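Molybdopterin molybdotransferase (Pyrococcus horikoshii, PDB 1UZ5) probably catalyses the insertion of molybdate into adenylyl-molybdopterin, giving Mo-molybdopterin and AMP, in the biosynthesis of the molybdenum cofactor. Local coordinates at residues A[38-52]-A[141-155]. Sequence-based numbering, arbitrary orientation.
Sequences AAEDIYSPIDVPPFD and KKGIDIEKGRLLVKK
D47 reaches across to K148, where its OD1 accepts the backbone N of K148 at 3.0 Å; the bond is straight at hydrogen (166°) but arrives from above the carboxylate plane. With CG anti to the carbonyl carbon (chi1 -80°), the D47 side chain crosses those of K142 and K148 at about a right angle, its carboxylate between them. K142, extended from CG onward, runs its CG past D47 CB and brings its CE to 3.3 Å from D47 OD2, while NZ stays beyond salt-bridge range. Were D47 replaced by an alanine, the K148 amide would probably lose this acceptor and the K142 ammonium its nearby negative charge. G143 CA packs against D47 CB at 3.7 Å, in a type II turn whose backbone angles call for glycine. Two further aspartates also accept backbone amides: D41 OD1 takes K155 N, again from above its carboxylate plane, whereas K142 N meets D52 OD2 at 2.8 Å nearly along the C-O axis.

Apolar pairs fill the intervals. V48 and I146 lie side by side, CB to CB 3.7 Å, and I42 and V153 likewise point the same way. L151 CD1 sits over one face of the Y43 ring, 4.2 Å from the centroid and 28° off its normal, a CH-pi contact. L152 CD1 presses on S44 CA, and L166 of helix 161-169 touches L152 and I146. I42 O accepts both L152 N and V153 N, the signature of a classic bulge in an antiparallel two-stranded ladder, here within the elongated N-terminal region of MoeA that comprises its first two domains.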
# COMPACT_ATOMS: atom_id res chain seq x y z
N ALA A 38 -3.23 4.73 -5.12
CA ALA A 38 -3.65 6.08 -5.49
C ALA A 38 -2.54 6.82 -6.23
O ALA A 38 -1.42 6.93 -5.73
CB ALA A 38 -4.05 6.86 -4.23
N ALA A 39 -2.85 7.34 -7.41
CA ALA A 39 -1.87 8.07 -8.21
C ALA A 39 -1.64 9.51 -7.74
O ALA A 39 -0.70 10.16 -8.16
CB ALA A 39 -2.27 8.05 -9.68
N GLU A 40 -2.52 10.00 -6.86
CA GLU A 40 -2.37 11.36 -6.33
C GLU A 40 -3.21 11.56 -5.08
O GLU A 40 -4.12 10.77 -4.80
CB GLU A 40 -2.77 12.40 -7.38
CG GLU A 40 -4.17 12.26 -7.92
CD GLU A 40 -4.54 13.37 -8.90
OE1 GLU A 40 -3.71 13.69 -9.77
OE2 GLU A 40 -5.66 13.90 -8.80
N ASP A 41 -2.88 12.60 -4.33
CA ASP A 41 -3.62 12.90 -3.11
C ASP A 41 -5.08 13.11 -3.48
O ASP A 41 -5.39 13.53 -4.60
CB ASP A 41 -3.09 14.18 -2.45
CG ASP A 41 -1.61 14.09 -2.08
OD1 ASP A 41 -1.19 13.07 -1.50
OD2 ASP A 41 -0.88 15.06 -2.37
N ILE A 42 -5.97 12.79 -2.55
CA ILE A 42 -7.40 12.98 -2.75
C ILE A 42 -7.92 13.74 -1.54
O ILE A 42 -7.72 13.31 -0.40
CB ILE A 42 -8.16 11.65 -2.85
CG1 ILE A 42 -7.57 10.80 -3.98
CG2 ILE A 42 -9.64 11.91 -3.11
CD1 ILE A 42 -8.18 9.42 -4.10
N TYR A 43 -8.59 14.86 -1.78
CA TYR A 43 -9.12 15.69 -0.71
C TYR A 43 -10.65 15.61 -0.71
O TYR A 43 -11.26 15.48 -1.77
CB TYR A 43 -8.65 17.13 -0.92
CG TYR A 43 -7.14 17.28 -0.90
CD1 TYR A 43 -6.46 17.49 0.31
CD2 TYR A 43 -6.40 17.21 -2.07
CE1 TYR A 43 -5.07 17.61 0.34
CE2 TYR A 43 -5.00 17.33 -2.05
CZ TYR A 43 -4.35 17.53 -0.85
OH TYR A 43 -2.98 17.64 -0.82
N SER A 44 -11.26 15.67 0.46
CA SER A 44 -12.72 15.56 0.51
C SER A 44 -13.39 16.65 -0.31
O SER A 44 -13.10 17.83 -0.13
CB SER A 44 -13.23 15.65 1.95
OG SER A 44 -14.63 15.43 1.97
N PRO A 45 -14.29 16.25 -1.22
CA PRO A 45 -15.02 17.19 -2.08
C PRO A 45 -16.25 17.76 -1.37
O PRO A 45 -16.91 18.65 -1.90
CB PRO A 45 -15.40 16.32 -3.27
CG PRO A 45 -15.71 15.01 -2.60
CD PRO A 45 -14.57 14.86 -1.62
N ILE A 46 -16.57 17.25 -0.19
CA ILE A 46 -17.73 17.74 0.55
C ILE A 46 -17.49 17.76 2.04
O ILE A 46 -16.53 17.16 2.54
CB ILE A 46 -18.97 16.83 0.34
CG1 ILE A 46 -18.67 15.43 0.86
CG2 ILE A 46 -19.37 16.80 -1.13
CD1 ILE A 46 -19.89 14.55 1.03
N ASP A 47 -18.36 18.48 2.75
CA ASP A 47 -18.31 18.55 4.20
C ASP A 47 -19.06 17.31 4.70
O ASP A 47 -20.04 16.89 4.08
CB ASP A 47 -19.06 19.78 4.73
CG ASP A 47 -18.25 21.06 4.64
OD1 ASP A 47 -17.14 21.11 5.21
OD2 ASP A 47 -18.74 22.02 4.01
N VAL A 48 -18.61 16.76 5.82
CA VAL A 48 -19.24 15.61 6.42
C VAL A 48 -19.47 15.91 7.90
O VAL A 48 -18.52 16.17 8.63
CB VAL A 48 -18.35 14.35 6.34
CG1 VAL A 48 -19.09 13.17 6.94
CG2 VAL A 48 -17.94 14.08 4.89
N PRO A 49 -20.74 15.91 8.35
CA PRO A 49 -21.94 15.67 7.54
C PRO A 49 -22.12 16.83 6.57
O PRO A 49 -21.58 17.91 6.79
CB PRO A 49 -23.05 15.57 8.59
CG PRO A 49 -22.58 16.51 9.67
CD PRO A 49 -21.10 16.17 9.76
N PRO A 50 -22.87 16.62 5.48
CA PRO A 50 -23.09 17.69 4.50
C PRO A 50 -24.15 18.73 4.90
O PRO A 50 -24.46 19.63 4.13
CB PRO A 50 -23.45 16.92 3.23
CG PRO A 50 -24.22 15.75 3.77
CD PRO A 50 -23.46 15.34 5.02
N PHE A 51 -24.68 18.59 6.11
CA PHE A 51 -25.69 19.50 6.64
C PHE A 51 -25.72 19.32 8.16
O PHE A 51 -25.22 18.32 8.67
CB PHE A 51 -27.07 19.18 6.08
CG PHE A 51 -27.49 17.73 6.26
CD1 PHE A 51 -27.21 16.78 5.28
CD2 PHE A 51 -28.12 17.32 7.44
CE1 PHE A 51 -27.56 15.44 5.47
CE2 PHE A 51 -28.47 15.98 7.63
CZ PHE A 51 -28.19 15.03 6.64
N ASP A 52 -26.30 20.29 8.87
CA ASP A 52 -26.39 20.18 10.33
C ASP A 52 -27.39 19.07 10.61
O ASP A 52 -28.52 19.11 10.12
CB ASP A 52 -26.91 21.49 10.94
CG ASP A 52 -25.97 22.65 10.73
OD1 ASP A 52 -26.42 23.81 10.84
OD2 ASP A 52 -24.77 22.41 10.46
N LYS A 141 -22.78 19.64 13.61
CA LYS A 141 -22.73 20.65 12.57
C LYS A 141 -22.04 20.19 11.29
O LYS A 141 -21.17 19.33 11.32
CB LYS A 141 -22.07 21.92 13.11
CG LYS A 141 -22.75 22.44 14.38
CD LYS A 141 -22.19 23.78 14.83
CE LYS A 141 -22.56 24.89 13.87
NZ LYS A 141 -21.97 26.20 14.29
N LYS A 142 -22.46 20.78 10.18
CA LYS A 142 -21.93 20.48 8.86
C LYS A 142 -20.40 20.55 8.83
O LYS A 142 -19.81 21.55 9.22
CB LYS A 142 -22.50 21.48 7.85
CG LYS A 142 -21.97 21.34 6.43
CD LYS A 142 -22.57 22.41 5.53
CE LYS A 142 -22.08 22.26 4.10
NZ LYS A 142 -22.60 23.34 3.21
N GLY A 143 -19.76 19.46 8.39
CA GLY A 143 -18.31 19.45 8.30
C GLY A 143 -17.51 19.16 9.55
O GLY A 143 -16.28 19.17 9.51
N ILE A 144 -18.18 18.89 10.67
CA ILE A 144 -17.49 18.59 11.92
C ILE A 144 -16.85 17.20 11.95
O ILE A 144 -15.90 16.95 12.71
CB ILE A 144 -18.44 18.76 13.13
CG1 ILE A 144 -18.53 20.24 13.51
CG2 ILE A 144 -17.95 17.97 14.33
CD1 ILE A 144 -18.85 21.17 12.36
N ASP A 145 -17.36 16.29 11.12
CA ASP A 145 -16.81 14.94 11.04
C ASP A 145 -15.58 15.08 10.14
O ASP A 145 -14.45 14.83 10.55
CB ASP A 145 -17.84 14.00 10.39
CG ASP A 145 -17.48 12.52 10.52
OD1 ASP A 145 -16.29 12.20 10.71
OD2 ASP A 145 -18.39 11.68 10.40
N ILE A 146 -15.82 15.49 8.89
CA ILE A 146 -14.75 15.71 7.92
C ILE A 146 -14.99 17.02 7.17
O ILE A 146 -16.01 17.20 6.50
CB ILE A 146 -14.68 14.56 6.89
CG1 ILE A 146 -14.23 13.26 7.58
CG2 ILE A 146 -13.72 14.92 5.78
CD1 ILE A 146 -14.17 12.06 6.66
N GLU A 147 -14.04 17.94 7.28
CA GLU A 147 -14.14 19.24 6.62
C GLU A 147 -13.86 19.12 5.13
O GLU A 147 -12.94 18.41 4.72
CB GLU A 147 -13.14 20.22 7.23
CG GLU A 147 -13.75 21.41 7.93
CD GLU A 147 -12.70 22.45 8.32
OE1 GLU A 147 -12.05 23.00 7.40
OE2 GLU A 147 -12.52 22.70 9.53
N LYS A 148 -14.64 19.82 4.32
CA LYS A 148 -14.40 19.80 2.88
C LYS A 148 -12.95 20.23 2.68
O LYS A 148 -12.48 21.15 3.35
CB LYS A 148 -15.34 20.79 2.18
CG LYS A 148 -15.21 20.82 0.67
CD LYS A 148 -16.22 21.78 0.06
CE LYS A 148 -16.05 21.90 -1.44
NZ LYS A 148 -17.10 22.77 -2.05
N GLY A 149 -12.23 19.55 1.79
CA GLY A 149 -10.84 19.90 1.54
C GLY A 149 -9.83 19.12 2.38
O GLY A 149 -8.62 19.27 2.19
N ARG A 150 -10.30 18.29 3.30
CA ARG A 150 -9.40 17.51 4.13
C ARG A 150 -8.73 16.39 3.34
O ARG A 150 -9.37 15.75 2.50
CB ARG A 150 -10.15 16.91 5.31
CG ARG A 150 -9.25 16.16 6.28
CD ARG A 150 -10.04 15.55 7.43
NE ARG A 150 -9.16 14.92 8.42
CZ ARG A 150 -8.24 15.57 9.12
NH1 ARG A 150 -8.07 16.87 8.96
NH2 ARG A 150 -7.49 14.91 10.00
N LEU A 151 -7.45 16.14 3.61
CA LEU A 151 -6.73 15.08 2.92
C LEU A 151 -7.33 13.73 3.31
O LEU A 151 -7.36 13.38 4.49
CB LEU A 151 -5.25 15.11 3.31
CG LEU A 151 -4.38 13.97 2.74
CD1 LEU A 151 -4.39 14.02 1.22
CD2 LEU A 151 -2.96 14.10 3.27
N LEU A 152 -7.82 12.98 2.33
CA LEU A 152 -8.42 11.66 2.59
C LEU A 152 -7.49 10.49 2.26
O LEU A 152 -7.40 9.54 3.03
CB LEU A 152 -9.72 11.50 1.80
CG LEU A 152 -10.80 12.55 2.06
CD1 LEU A 152 -12.03 12.23 1.25
CD2 LEU A 152 -11.12 12.58 3.55
N VAL A 153 -6.83 10.56 1.11
CA VAL A 153 -5.92 9.50 0.66
C VAL A 153 -4.65 10.13 0.07
O VAL A 153 -4.74 11.08 -0.71
CB VAL A 153 -6.59 8.62 -0.42
CG1 VAL A 153 -5.58 7.63 -1.00
CG2 VAL A 153 -7.79 7.88 0.17
N LYS A 154 -3.49 9.60 0.45
CA LYS A 154 -2.21 10.13 -0.05
C LYS A 154 -1.76 9.46 -1.34
O LYS A 154 -2.13 8.33 -1.64
CB LYS A 154 -1.09 9.91 0.97
CG LYS A 154 -1.16 10.72 2.24
CD LYS A 154 0.08 10.46 3.10
CE LYS A 154 -0.01 11.16 4.45
NZ LYS A 154 -0.10 12.64 4.31
N LYS A 155 -0.94 10.18 -2.11
CA LYS A 155 -0.41 9.62 -3.34
C LYS A 155 0.43 8.42 -2.89
O LYS A 155 1.14 8.52 -1.89
CB LYS A 155 0.49 10.64 -4.04
CG LYS A 155 1.21 10.10 -5.27
CD LYS A 155 2.19 11.13 -5.80
CE LYS A 155 2.95 10.62 -7.01
NZ LYS A 155 3.88 11.65 -7.54